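Local coordinates for protein dicer Related Helicase (Caenorhabditis elegans, PDB 6M6Q) that probably hydrolyses ATP as an RNA-binding helicase of the RIG-I-like receptor subfamily, and is represented here by its N-terminal domain alone, at residues 61-64 against 65-69; 110-113 against 114-118. All blocks are in the same frame, centred on the assembly; numbering follows the deposited sequence. Where two conformers were deposited one is given.

Contact 1 (residues 61-64 with 65-69) is the opening of helix 63-72, and contact 2 (110-113 with 114-118) is an inner portion of the much longer helix 94-127. Their centres lie 16 Å apart and their nearest atoms about 6 Å, so the two do not touch, but their own side chains link the two regions. Ile67 of contact 1 packs on Cys122 and Phe123, beyond contact 2 on the long helix, while Arg116 of contact 2 bonds to the carbonyl of Asp73, just past the end of helix 63-72. Both reach the second subunit. This chain is the N-terminal domain; the helicase core responsible for ATP hydrolysis probably lies in later parts of the protein.

Contact 1. Residues 61-64 against 65-69; sequences PGKL and EEIAR
Ile67 reaches back one helical turn to Lys63, and its CD1 lies 3.8 Å from Lys63 CG, so that the aliphatic part of the lysine and the end of the isoleucine cross at a slant. CG1 of Ile67 sits beside its own backbone N, anti to the carbonyl carbon (chi1 -74°), which turns the CG1 branch, tipped by CD1, toward Lys63. This is the packed side. Ile67 is buried and also meets Cys122 and Phe123 of helix 94-127, a setting that suits a branched hydrocarbon; Leu64, likewise buried, touches Ile49 and Phe59, and the small Ala68 fits one turn beyond it.

The backbone marks this as the N-terminus of an alpha-helix, with Gly62 at the N-cap position. Its phi of 90° is easily adopted by a residue without a side chain. The first i to i+4 bond, from Glu66 N to Gly62 O, is weak at 3.3 Å; the next two are firmer, with 3.1 Å between Ile67 N and Lys63 O and 3.0 Å between Ala68 N and Leu64 O.

Toward the solvent, charged groups take over. Lys63, bent at chi2 and chi4, carries its amine toward Glu66, but NZ and OE2 of that pair remain 3.8 Å apart, a long salt bridge. Glu65 and Arg69, one turn on, also rest on Ile49 and form a shorter, hydrogen-bonded salt bridge, 3.2 Å from Arg69 NH2 to Glu65 OE1. OE1 lies close to the guanidinium plane, at its edge, whereas NH2 stands well above the carboxylate plane; NH2 also bonds weakly to Asn47 O. Glutamates in the first turn probably interact favourably with the helix dipole. At the exposed head of the segment, Pro61 packs on Pro61 of the second subunit.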
loop_
_atom_site.group_PDB
_atom_site.type_symbol
_atom_site.label_atom_id
_atom_site.label_comp_id
_atom_site.label_asym_id
_atom_site.label_seq_id
_atom_site.Cartn_x
_atom_site.Cartn_y
_atom_site.Cartn_z
ATOM N N PRO B 61 -7.235 17.567 16.272
ATOM C CA PRO B 61 -8.461 18.325 16.546
ATOM C C PRO B 61 -9.046 19.048 15.320
ATOM O O PRO B 61 -8.376 19.871 14.723
ATOM C CB PRO B 61 -8.008 19.342 17.613
ATOM C CG PRO B 61 -6.479 19.293 17.559
ATOM C CD PRO B 61 -6.177 17.855 17.242
ATOM N N GLY B 62 -10.274 18.700 14.956
ATOM C CA GLY B 62 -10.996 19.330 13.841
ATOM C C GLY B 62 -10.759 18.631 12.509
ATOM O O GLY B 62 -11.588 18.807 11.633
ATOM N N LYS B 63 -9.672 17.870 12.359
ATOM C CA LYS B 63 -9.363 17.146 11.103
ATOM C C LYS B 63 -10.490 16.150 10.769
ATOM O O LYS B 63 -10.775 15.972 9.568
ATOM C CB LYS B 63 -8.012 16.440 11.186
ATOM C CG LYS B 63 -7.597 15.721 9.910
ATOM C CD LYS B 63 -6.219 16.126 9.400
ATOM C CE LYS B 63 -6.048 15.900 7.911
ATOM N NZ LYS B 63 -6.364 17.120 7.121
ATOM N N LEU B 64 -11.083 15.490 11.761
ATOM C CA LEU B 64 -12.151 14.492 11.502
ATOM C C LEU B 64 -13.285 15.183 10.750
ATOM O O LEU B 64 -13.581 14.762 9.632
ATOM C CB LEU B 64 -12.648 13.882 12.814
ATOM C CG LEU B 64 -13.575 12.668 12.671
ATOM C CD1 LEU B 64 -15.046 13.082 12.639
ATOM C CD2 LEU B 64 -13.238 11.853 11.433
ATOM N N GLU B 65 -13.824 16.257 11.327
ATOM C CA GLU B 65 -14.946 17.072 10.767
ATOM C C GLU B 65 -14.647 17.436 9.301
ATOM O O GLU B 65 -15.535 17.223 8.467
ATOM C CB GLU B 65 -15.161 18.332 11.615
ATOM C CG GLU B 65 -16.294 19.232 11.133
ATOM C CD GLU B 65 -17.652 18.918 11.721
ATOM O OE1 GLU B 65 -18.507 19.830 11.749
ATOM O OE2 GLU B 65 -17.858 17.770 12.144
ATOM N N GLU B 66 -13.423 17.895 8.994
ATOM C CA GLU B 66 -13.000 18.236 7.603
ATOM C C GLU B 66 -13.217 17.010 6.697
ATOM O O GLU B 66 -13.815 17.168 5.616
ATOM C CB GLU B 66 -11.534 18.691 7.543
ATOM C CG GLU B 66 -11.299 20.134 7.959
ATOM C CD GLU B 66 -9.826 20.525 7.962
ATOM O OE1 GLU B 66 -9.469 21.564 8.593
ATOM O OE2 GLU B 66 -9.026 19.782 7.339
ATOM N N ILE B 67 -12.707 15.849 7.106
ATOM C CA ILE B 67 -12.727 14.608 6.287
ATOM C C ILE B 67 -14.182 14.221 6.028
ATOM O O ILE B 67 -14.556 14.092 4.837
ATOM C CB ILE B 67 -11.933 13.496 6.977
ATOM C CG1 ILE B 67 -10.426 13.749 6.867
ATOM C CG2 ILE B 67 -12.318 12.144 6.419
ATOM C CD1 ILE B 67 -9.621 13.190 8.009
ATOM N N ALA B 68 -14.980 14.088 7.092
ATOM C CA ALA B 68 -16.410 13.721 7.018
ATOM C C ALA B 68 -17.093 14.613 5.983
ATOM O O ALA B 68 -17.661 14.074 5.043
ATOM C CB ALA B 68 -17.073 13.824 8.372
ATOM N N ARG B 69 -16.995 15.931 6.136
ATOM C CA ARG B 69 -17.623 16.906 5.206
ATOM C C ARG B 69 -17.192 16.577 3.786
ATOM O O ARG B 69 -18.060 16.205 2.984
ATOM C CB ARG B 69 -17.233 18.336 5.564
ATOM C CG ARG B 69 -17.707 18.776 6.938
ATOM C CD ARG B 69 -19.091 18.249 7.232
ATOM N NE ARG B 69 -19.588 18.788 8.475
ATOM C CZ ARG B 69 -20.863 18.844 8.820
ATOM N NH1 ARG B 69 -21.803 18.394 8.007
ATOM N NH2 ARG B 69 -21.194 19.358 9.987
#

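Contact 2. Residues 110-113 against 114-118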
loop_
_atom_site.group_PDB
_atom_site.type_symbol
_atom_site.label_atom_id
_atom_site.label_comp_id
_atom_site.label_asym_id
_atom_site.label_seq_id
_atom_site.Cartn_x
_atom_site.Cartn_y
_atom_site.Cartn_z
ATOM N N HIS B 110 -16.361 13.701 -12.150
ATOM C CA HIS B 110 -15.084 12.985 -11.956
ATOM C C HIS B 110 -14.258 13.698 -10.882
ATOM O O HIS B 110 -13.823 13.032 -9.955
ATOM C CB HIS B 110 -14.341 12.847 -13.271
ATOM C CG HIS B 110 -13.027 12.172 -13.128
ATOM N ND1 HIS B 110 -12.917 10.803 -12.987
ATOM C CD2 HIS B 110 -11.767 12.666 -13.102
ATOM C CE1 HIS B 110 -11.650 10.486 -12.866
ATOM N NE2 HIS B 110 -10.924 11.617 -12.926
ATOM N N GLN B 111 -14.128 15.008 -10.964
ATOM C CA GLN B 111 -13.336 15.797 -9.983
ATOM C C GLN B 111 -13.933 15.624 -8.577
ATOM O O GLN B 111 -13.143 15.574 -7.599
ATOM C CB GLN B 111 -13.275 17.267 -10.396
ATOM C CG GLN B 111 -12.231 17.538 -11.474
ATOM C CD GLN B 111 -12.121 19.009 -11.792
ATOM O OE1 GLN B 111 -13.124 19.697 -11.981
ATOM N NE2 GLN B 111 -10.893 19.512 -11.833
ATOM N N GLN B 112 -15.260 15.468 -8.481
ATOM C CA GLN B 112 -15.989 15.292 -7.192
ATOM C C GLN B 112 -15.692 13.889 -6.641
ATOM O O GLN B 112 -15.454 13.777 -5.433
ATOM C CB GLN B 112 -17.492 15.537 -7.385
ATOM C CG GLN B 112 -18.309 15.475 -6.094
ATOM C CD GLN B 112 -18.092 16.676 -5.206
ATOM O OE1 GLN B 112 -18.177 16.588 -3.984
ATOM N NE2 GLN B 112 -17.848 17.825 -5.820
ATOM N N LYS B 113 -15.654 12.887 -7.526
ATOM C CA LYS B 113 -15.382 11.462 -7.208
ATOM C C LYS B 113 -13.966 11.333 -6.632
ATOM O O LYS B 113 -13.793 10.623 -5.627
ATOM C CB LYS B 113 -15.539 10.602 -8.471
ATOM C CG LYS B 113 -16.347 9.313 -8.295
ATOM C CD LYS B 113 -16.571 8.541 -9.582
ATOM C CE LYS B 113 -15.449 7.570 -9.888
ATOM N NZ LYS B 113 -15.760 6.723 -11.064
ATOM N N VAL B 114 -13.018 12.060 -7.208
ATOM C CA VAL B 114 -11.574 12.047 -6.851
ATOM C C VAL B 114 -11.409 12.583 -5.418
ATOM O O VAL B 114 -10.652 11.978 -4.649
ATOM C CB VAL B 114 -10.758 12.855 -7.885
ATOM C CG1 VAL B 114 -9.439 13.335 -7.332
ATOM C CG2 VAL B 114 -10.529 12.060 -9.165
ATOM N N GLN B 115 -12.133 13.646 -5.064
ATOM C CA GLN B 115 -12.145 14.241 -3.695
ATOM C C GLN B 115 -12.793 13.249 -2.713
ATOM O O GLN B 115 -12.186 12.955 -1.631
ATOM C CB GLN B 115 -12.907 15.569 -3.717
ATOM C CG GLN B 115 -12.798 16.358 -2.423
ATOM C CD GLN B 115 -13.674 17.582 -2.444
ATOM O OE1 GLN B 115 -13.337 18.605 -3.046
ATOM N NE2 GLN B 115 -14.808 17.486 -1.771
ATOM N N ARG B 116 -13.966 12.744 -3.059
ATOM C CA ARG B 116 -14.702 11.811 -2.182
ATOM C C ARG B 116 -13.831 10.575 -1.900
ATOM O O ARG B 116 -13.670 10.242 -0.724
ATOM C CB ARG B 116 -16.059 11.470 -2.781
ATOM C CG ARG B 116 -17.175 12.301 -2.182
ATOM C CD ARG B 116 -18.460 12.206 -2.946
ATOM N NE ARG B 116 -19.326 13.305 -2.574
ATOM C CZ ARG B 116 -20.448 13.621 -3.187
ATOM N NH1 ARG B 116 -21.157 14.651 -2.763
ATOM N NH2 ARG B 116 -20.883 12.889 -4.196
ATOM N N ARG B 117 -13.216 9.983 -2.925
ATOM C CA ARG B 117 -12.333 8.790 -2.751
ATOM C C ARG B 117 -11.115 9.129 -1.890
ATOM O O ARG B 117 -10.755 8.314 -1.050
ATOM C CB ARG B 117 -11.860 8.224 -4.081
ATOM C CG ARG B 117 -12.307 6.795 -4.275
ATOM C CD ARG B 117 -11.236 5.764 -4.039
ATOM N NE ARG B 117 -11.169 4.954 -5.240
ATOM C CZ ARG B 117 -10.661 3.744 -5.314
ATOM N NH1 ARG B 117 -10.172 3.161 -4.239
ATOM N NH2 ARG B 117 -10.635 3.112 -6.476
ATOM N N ARG B 118 -10.480 10.259 -2.141
ATOM C CA ARG B 118 -9.268 10.683 -1.414
ATOM C C ARG B 118 -9.564 10.739 0.102
ATOM O O ARG B 118 -8.777 10.155 0.900
ATOM C CB ARG B 118 -8.811 12.030 -1.956
ATOM C CG ARG B 118 -7.707 12.686 -1.156
ATOM C CD ARG B 118 -7.311 13.944 -1.868
ATOM N NE ARG B 118 -6.669 14.889 -0.988
ATOM C CZ ARG B 118 -5.950 15.920 -1.404
ATOM N NH1 ARG B 118 -5.781 16.128 -2.703
ATOM N NH2 ARG B 118 -5.394 16.733 -0.524
#
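Within the long alpha-helix 94-127, Val114 sits one turn after His110 and Arg116 one turn after Gln112, two i to i+4 pairs on different sides of the same rod. In the first, a CH-pi contact forms: Val114 CG2 lies over one face of the imidazole, 4.2 Å from the ring centroid and shifted toward the NE2 side, with 3.8 Å from CG2 to His110 NE2. The histidine has CG anti to its own amide nitrogen (chi1 178°), which lays the ring alongside the following turn. NE2 is hydrogen-bonded to OE1 of Glu175 of the second subunit, while Val114 packs on Asn179 of that same subunit; a flat ring with a polar rim suits the place, offering a face to Val114 and NE2 to Glu175.

Regular alpha-helical bonding runs beneath these side chains, from Val114 N to His110 O at 3.0 Å and from Arg117 N to Lys113 O at 2.8 Å. The link from Gln115 N to Gln111 O is weak at 3.3 Å.

In the second pair, Gln112 bends at chi2 (73°) and brings OE1 over a face of the Arg116 guanidinium, 3.8 Å from NE, with the amide and guanidinium planes 70° apart. OE1 thus packs over the face and not at the edge, where the N-H groups point; NH1 hydrogen-bonds to Asp73 O. The length of Arg116 also lets it touch Leu232 and Leu236 of helix 231-236, and it shares Pro75 with Gln112. Arg117, on a neighbouring side, forms a salt bridge to Glu121 one turn further along.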